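Long-range contacts in cytidylate kinase-like family protein (Eubacterium ventriosum, PDB 3FDI), which is of unknown function but belongs to the cytidylate kinase-like family of P-loop proteins and may phosphorylate a nucleotide or a related substrate: residues B[106-110]-B[159-164]; B[8-14]-B[118-124]. All blocks are in the same frame, centred on the assembly; numbering follows the deposited sequence.

Contact 1 of 2, residues B[106-110]-B[159-164]. With SO4 (sulfate ion), chain F.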
loop_
_atom_site.group_PDB
_atom_site.type_symbol
_atom_site.label_atom_id
_atom_site.label_comp_id
_atom_site.label_asym_id
_atom_site.label_seq_id
_atom_site.Cartn_x
_atom_site.Cartn_y
_atom_site.Cartn_z
ATOM N N ARG B 106 2.363 -7.660 19.229
ATOM C CA ARG B 106 2.900 -9.011 19.075
ATOM C C ARG B 106 2.152 -9.909 18.078
ATOM O O ARG B 106 2.172 -11.142 18.187
ATOM C CB ARG B 106 2.975 -9.691 20.453
ATOM C CG ARG B 106 3.829 -8.915 21.528
ATOM C CD ARG B 106 5.340 -9.038 21.268
ATOM N NE ARG B 106 5.817 -8.004 20.387
ATOM C CZ ARG B 106 7.046 -7.917 19.881
ATOM N NH1 ARG B 106 7.973 -8.828 20.167
ATOM N NH2 ARG B 106 7.355 -6.894 19.080
ATOM N N CYS B 107 1.509 -9.301 17.093
ATOM C CA CYS B 107 0.758 -9.993 16.077
ATOM C C CYS B 107 -0.346 -10.850 16.667
ATOM O O CYS B 107 -0.759 -11.832 16.049
ATOM C CB CYS B 107 1.696 -10.849 15.236
ATOM S SG CYS B 107 2.994 -9.839 14.442
ATOM N N ALA B 108 -0.835 -10.498 17.853
ATOM C CA ALA B 108 -1.687 -11.458 18.558
ATOM C C ALA B 108 -2.989 -11.737 17.812
ATOM O O ALA B 108 -3.449 -12.872 17.832
ATOM C CB ALA B 108 -1.933 -11.064 20.006
ATOM N N GLU B 109 -3.592 -10.737 17.153
ATOM C CA GLU B 109 -4.849 -10.977 16.450
ATOM C C GLU B 109 -4.642 -11.993 15.314
ATOM O O GLU B 109 -5.542 -12.784 15.033
ATOM C CB GLU B 109 -5.500 -9.689 15.925
ATOM C CG GLU B 109 -5.057 -9.192 14.556
ATOM C CD GLU B 109 -3.591 -8.848 14.450
ATOM O OE1 GLU B 109 -2.829 -8.669 15.495
ATOM O OE2 GLU B 109 -3.147 -8.789 13.274
ATOM N N GLU B 110 -3.453 -12.006 14.711
ATOM C CA GLU B 110 -3.135 -12.976 13.662
ATOM C C GLU B 110 -2.881 -14.365 14.230
ATOM O O GLU B 110 -3.458 -15.353 13.724
ATOM C CB GLU B 110 -1.947 -12.528 12.831
ATOM C CG GLU B 110 -1.551 -13.459 11.709
ATOM C CD GLU B 110 -2.630 -13.652 10.614
ATOM O OE1 GLU B 110 -3.541 -12.792 10.459
ATOM O OE2 GLU B 110 -2.550 -14.688 9.905
ATOM N N TYR B 159 6.957 -4.415 11.834
ATOM C CA TYR B 159 6.963 -5.679 12.563
ATOM C C TYR B 159 5.719 -6.516 12.175
ATOM O O TYR B 159 5.829 -7.665 11.765
ATOM C CB TYR B 159 7.054 -5.407 14.071
ATOM C CG TYR B 159 6.684 -6.599 14.965
ATOM C CD1 TYR B 159 7.586 -7.699 15.168
ATOM C CD2 TYR B 159 5.451 -6.635 15.592
ATOM C CE1 TYR B 159 7.242 -8.789 15.976
ATOM C CE2 TYR B 159 5.110 -7.689 16.415
ATOM C CZ TYR B 159 6.005 -8.755 16.604
ATOM O OH TYR B 159 5.565 -9.775 17.381
ATOM N N HIS B 160 4.549 -5.891 12.265
ATOM C CA HIS B 160 3.283 -6.540 11.965
ATOM C C HIS B 160 3.174 -7.031 10.526
ATOM O O HIS B 160 2.704 -8.151 10.298
ATOM C CB HIS B 160 2.107 -5.606 12.237
ATOM C CG HIS B 160 0.768 -6.272 12.098
ATOM N ND1 HIS B 160 0.124 -6.402 10.889
ATOM C CD2 HIS B 160 -0.058 -6.828 13.023
ATOM C CE1 HIS B 160 -1.017 -7.044 11.067
ATOM N NE2 HIS B 160 -1.168 -7.280 12.356
ATOM N N ASN B 161 3.538 -6.183 9.558
ATOM C CA ASN B 161 3.314 -6.544 8.130
ATOM C C ASN B 161 4.387 -7.485 7.633
ATOM O O ASN B 161 4.272 -8.112 6.568
ATOM C CB ASN B 161 3.188 -5.302 7.216
ATOM C CG ASN B 161 1.956 -4.407 7.569
ATOM O OD1 ASN B 161 1.085 -4.780 8.391
ATOM N ND2 ASN B 161 1.900 -3.210 6.947
ATOM N N PHE B 162 5.471 -7.593 8.387
ATOM C CA PHE B 162 6.435 -8.595 8.050
ATOM C C PHE B 162 5.869 -9.973 8.389
ATOM O O PHE B 162 5.952 -10.867 7.555
ATOM C CB PHE B 162 7.749 -8.415 8.780
ATOM C CG PHE B 162 8.785 -9.468 8.402
ATOM C CD1 PHE B 162 9.332 -9.486 7.127
ATOM C CD2 PHE B 162 9.154 -10.456 9.292
ATOM C CE1 PHE B 162 10.280 -10.430 6.772
ATOM C CE2 PHE B 162 10.104 -11.428 8.945
ATOM C CZ PHE B 162 10.680 -11.411 7.695
ATOM N N TYR B 163 5.320 -10.157 9.593
ATOM C CA TYR B 163 4.879 -11.499 10.001
ATOM C C TYR B 163 3.476 -11.879 9.561
ATOM O O TYR B 163 3.168 -13.072 9.459
ATOM C CB TYR B 163 4.998 -11.716 11.489
ATOM C CG TYR B 163 6.403 -11.771 11.954
ATOM C CD1 TYR B 163 7.183 -12.904 11.744
ATOM C CD2 TYR B 163 6.978 -10.693 12.619
ATOM C CE1 TYR B 163 8.491 -12.959 12.193
ATOM C CE2 TYR B 163 8.278 -10.731 13.051
ATOM C CZ TYR B 163 9.014 -11.862 12.846
ATOM O OH TYR B 163 10.299 -11.869 13.282
ATOM N N CYS B 164 2.644 -10.903 9.256
ATOM C CA CYS B 164 1.271 -11.154 8.874
ATOM C C CYS B 164 1.062 -10.747 7.445
ATOM O O CYS B 164 1.856 -9.960 6.889
ATOM C CB CYS B 164 0.339 -10.314 9.737
ATOM S SG CYS B 164 0.659 -10.337 11.531
HETATM S S SO4 F . 4.809 -4.422 19.988
HETATM O O1 SO4 F . 4.516 -5.832 20.195
HETATM O O2 SO4 F . 3.883 -4.001 18.931
HETATM O O3 SO4 F . 4.650 -3.670 21.221
HETATM O O4 SO4 F . 6.232 -4.306 19.581
#

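Contact 2 of 2, residues B[8-14]-B[118-124]. With SO4 (sulfate ion), chain F.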
loop_
_atom_site.group_PDB
_atom_site.type_symbol
_atom_site.label_atom_id
_atom_site.label_comp_id
_atom_site.label_asym_id
_atom_site.label_seq_id
_atom_site.Cartn_x
_atom_site.Cartn_y
_atom_site.Cartn_z
ATOM N N ILE B 8 -9.973 -13.484 25.407
ATOM C CA ILE B 8 -8.665 -12.969 24.991
ATOM C C ILE B 8 -8.879 -11.652 24.212
ATOM O O ILE B 8 -9.662 -11.626 23.282
ATOM C CB ILE B 8 -7.899 -14.000 24.141
ATOM C CG1 ILE B 8 -7.900 -15.371 24.832
ATOM C CG2 ILE B 8 -6.499 -13.568 23.942
ATOM C CD1 ILE B 8 -7.399 -16.487 24.004
ATOM N N ILE B 9 -8.205 -10.568 24.615
ATOM C CA ILE B 9 -8.328 -9.292 23.945
ATOM C C ILE B 9 -6.996 -8.894 23.375
ATOM O O ILE B 9 -6.032 -8.792 24.119
ATOM C CB ILE B 9 -8.781 -8.223 24.885
ATOM C CG1 ILE B 9 -10.126 -8.635 25.538
ATOM C CG2 ILE B 9 -8.853 -6.869 24.135
ATOM C CD1 ILE B 9 -10.573 -7.688 26.711
ATOM N N ALA B 10 -6.937 -8.716 22.053
ATOM C CA ALA B 10 -5.702 -8.422 21.313
ATOM C C ALA B 10 -5.805 -6.961 20.900
ATOM O O ALA B 10 -6.754 -6.561 20.209
ATOM C CB ALA B 10 -5.561 -9.306 20.111
ATOM N N ILE B 11 -4.882 -6.147 21.366
ATOM C CA ILE B 11 -4.954 -4.716 21.168
ATOM C C ILE B 11 -3.799 -4.309 20.342
ATOM O O ILE B 11 -2.646 -4.639 20.683
ATOM C CB ILE B 11 -4.884 -3.975 22.498
ATOM C CG1 ILE B 11 -6.230 -4.034 23.204
ATOM C CG2 ILE B 11 -4.535 -2.480 22.278
ATOM C CD1 ILE B 11 -6.113 -3.760 24.593
ATOM N N GLY B 12 -4.098 -3.598 19.273
ATOM C CA GLY B 12 -3.129 -2.833 18.520
ATOM C C GLY B 12 -3.378 -1.353 18.752
ATOM O O GLY B 12 -4.389 -0.961 19.313
ATOM N N ARG B 13 -2.465 -0.509 18.292
ATOM C CA ARG B 13 -2.506 0.880 18.647
ATOM C C ARG B 13 -1.446 1.735 17.911
ATOM O O ARG B 13 -0.337 1.251 17.574
ATOM C CB ARG B 13 -2.312 1.040 20.175
ATOM C CG ARG B 13 -0.825 1.238 20.601
ATOM C CD ARG B 13 -0.104 0.127 21.374
ATOM N NE ARG B 13 0.475 -0.888 20.537
ATOM C CZ ARG B 13 1.619 -1.555 20.733
ATOM N NH1 ARG B 13 2.409 -1.336 21.766
ATOM N NH2 ARG B 13 1.973 -2.495 19.838
ATOM N N GLU B 14 -1.806 2.996 17.680
ATOM C CA GLU B 14 -0.860 4.032 17.288
ATOM C C GLU B 14 -0.192 4.542 18.546
ATOM O O GLU B 14 -0.833 4.647 19.607
ATOM C CB GLU B 14 -1.574 5.227 16.658
ATOM C CG GLU B 14 -2.415 4.888 15.507
ATOM C CD GLU B 14 -3.079 6.105 14.887
ATOM O OE1 GLU B 14 -3.463 7.038 15.637
ATOM O OE2 GLU B 14 -3.258 6.104 13.651
HETATM N N MSE B 118 -11.320 -14.882 20.948
HETATM C CA MSE B 118 -10.461 -13.727 20.842
HETATM C C MSE B 118 -11.234 -12.599 20.139
HETATM O O MSE B 118 -11.896 -12.811 19.149
HETATM C CB MSE B 118 -9.144 -14.099 20.138
HETATM C CG MSE B 118 -8.127 -12.939 20.065
HETATM SE SE MSE B 118 -8.478 -11.678 18.582
HETATM C CE MSE B 118 -8.232 -12.924 17.174
ATOM N N ILE B 119 -11.160 -11.412 20.718
ATOM C CA ILE B 119 -11.603 -10.153 20.106
ATOM C C ILE B 119 -10.385 -9.313 19.865
ATOM O O ILE B 119 -9.445 -9.358 20.655
ATOM C CB ILE B 119 -12.481 -9.430 21.098
ATOM C CG1 ILE B 119 -13.613 -10.363 21.536
ATOM C CG2 ILE B 119 -13.013 -8.216 20.496
ATOM C CD1 ILE B 119 -13.312 -11.223 22.895
ATOM N N SER B 120 -10.408 -8.487 18.834
ATOM C CA SER B 120 -9.332 -7.534 18.640
ATOM C C SER B 120 -9.817 -6.131 18.401
ATOM O O SER B 120 -10.834 -5.900 17.792
ATOM C CB SER B 120 -8.447 -7.947 17.474
ATOM O OG SER B 120 -9.220 -8.027 16.297
ATOM N N ALA B 121 -9.009 -5.176 18.816
ATOM C CA ALA B 121 -9.385 -3.783 18.798
ATOM C C ALA B 121 -8.123 -3.020 18.459
ATOM O O ALA B 121 -7.013 -3.350 18.981
ATOM C CB ALA B 121 -9.976 -3.373 20.181
ATOM N N PHE B 122 -8.249 -2.053 17.549
ATOM C CA PHE B 122 -7.141 -1.140 17.247
ATOM C C PHE B 122 -7.480 0.246 17.782
ATOM O O PHE B 122 -8.519 0.783 17.458
ATOM C CB PHE B 122 -6.859 -1.139 15.755
ATOM C CG PHE B 122 -5.632 -0.333 15.368
ATOM C CD1 PHE B 122 -5.772 0.912 14.765
ATOM C CD2 PHE B 122 -4.372 -0.870 15.540
ATOM C CE1 PHE B 122 -4.699 1.668 14.462
ATOM C CE2 PHE B 122 -3.238 -0.121 15.212
ATOM C CZ PHE B 122 -3.373 1.145 14.692
ATOM N N ILE B 123 -6.579 0.829 18.585
ATOM C CA ILE B 123 -6.762 2.146 19.187
ATOM C C ILE B 123 -5.927 3.187 18.453
ATOM O O ILE B 123 -4.755 2.980 18.167
ATOM C CB ILE B 123 -6.382 2.119 20.617
ATOM C CG1 ILE B 123 -7.044 0.911 21.278
ATOM C CG2 ILE B 123 -6.780 3.437 21.347
ATOM C CD1 ILE B 123 -8.613 1.137 21.450
ATOM N N LEU B 124 -6.568 4.293 18.097
ATOM C CA LEU B 124 -5.926 5.346 17.386
ATOM C C LEU B 124 -6.319 6.651 18.047
ATOM O O LEU B 124 -7.076 6.657 19.021
ATOM C CB LEU B 124 -6.269 5.287 15.902
ATOM C CG LEU B 124 -7.678 5.275 15.336
ATOM C CD1 LEU B 124 -7.620 5.729 13.815
ATOM C CD2 LEU B 124 -8.460 3.956 15.492
HETATM S S SO4 F . 4.809 -4.422 19.988
HETATM O O1 SO4 F . 4.516 -5.832 20.195
HETATM O O2 SO4 F . 3.883 -4.001 18.931
HETATM O O3 SO4 F . 4.650 -3.670 21.221
HETATM O O4 SO4 F . 6.232 -4.306 19.581
#

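Contact 1 of 2, residues B[106-110]-B[159-164]
R106 lays its guanidinium flat on the phenol ring of Y159, with planes 7° apart and centres separated by 4.2 Å. NH2 sits over the ring toward its rim, and Y159 OH lies above the middle of the guanidinium. From the other side of the ring C107 SG approaches obliquely, 3.6 Å from Y159 CE2, so the ring is held between a cationic group and a sulfur. A leucine in place of Y159 would probably leave one guanidinium face without its flat partner, its rotation less firmly held, and C107 SG without this ring.

R106 also grips a sulfate. Its side chain bends at chi2 (-74°) and chi3, bringing NE to O1, the oxygen that its backbone N also bonds, while NH2 bonds O4. NH1 is taken by Q86, which further fixes the plane of the group.

A second polar link joins H160 to E109. H160 NE2 donates to the syn side of E109 OE2 at 2.7 Å, nearly in its ring plane and close to straight at 165°. ND1 donates to N161 OD1, so both ring nitrogens are engaged.

Between the two polar links the packing is sulfur-rich. C107 SG meets C164 SG at 3.8 Å and also touches Y163 CB, while C164 SG rests over the H160 ring and packs on E110 CB at 3.6 Å. F87 of helix 81-95 borders this region.

With the carboxylate beside it, H160 is probably biased toward a protonated form, and the convergence of R106 N, NE and NH2 on one anion is consistent with a phosphate site.

Contact 2 of 2, residues B[8-14]-B[118-124]
I8 to E14 runs in register beside M118 to L124 as a parallel pair, the strand axes approaching to 4.4 Å at 23° and six backbone hydrogen bonds passing in both directions, from I119 N to I8 O through to E14 N to I123 O. On one face I9, I11, I119, A121 and I123 form an apolar surface, with I11 CG2 4.3 Å from I123 CG1; helices 19-30 and 185-197 cover it. The other face carries I8, A10, selenomethionine M118, S120 and F122, and M118 SE reaches A10 CB at 4.1 Å. With CG anti to the backbone N (chi1 -174°), the F122 ring leans across to the first strand, its CE2 3.2 Å from R13 N. G12 suits this position: a CB there would clash with F122 CD2. Y174 stacks on the same ring, and W168 meets it edge-to-face. At the strand ends the E14 carboxylate packs on L124, with OE1 3.3 Å from L124 CB; the same oxygen forms a salt bridge with K130. R13 NH2 bonds sulfate O2 at 2.6 Å. Strand 8-13, central in a parallel sheet of order 2-3-1-4-5 and leading into a glycine-rich loop before helix 19-30, probably matches the P-loop strand of nucleoside monophosphate kinases.

Overall arrangement
Contacts 1 and 2 have centres 12 Å apart and meet where helix 108-111 lies on the sheet: A108 CB packs 4.0 Å from A10 CB, and E109 CB comes 3.8 Å from S120 CB. E109 thus faces both ways, its carboxylate to H160 in contact 1 and its CB to contact 2. The sulfate joins them at a second point. R106 of contact 1 holds O1 and O4, whereas R13 of contact 2 holds O2 and O3, so each arginine takes two of the four oxygens. Although probably from the crystallisation liquor, the ion is consistent with a phosphate pocket at the ends of the parallel strands, with R156 nearby.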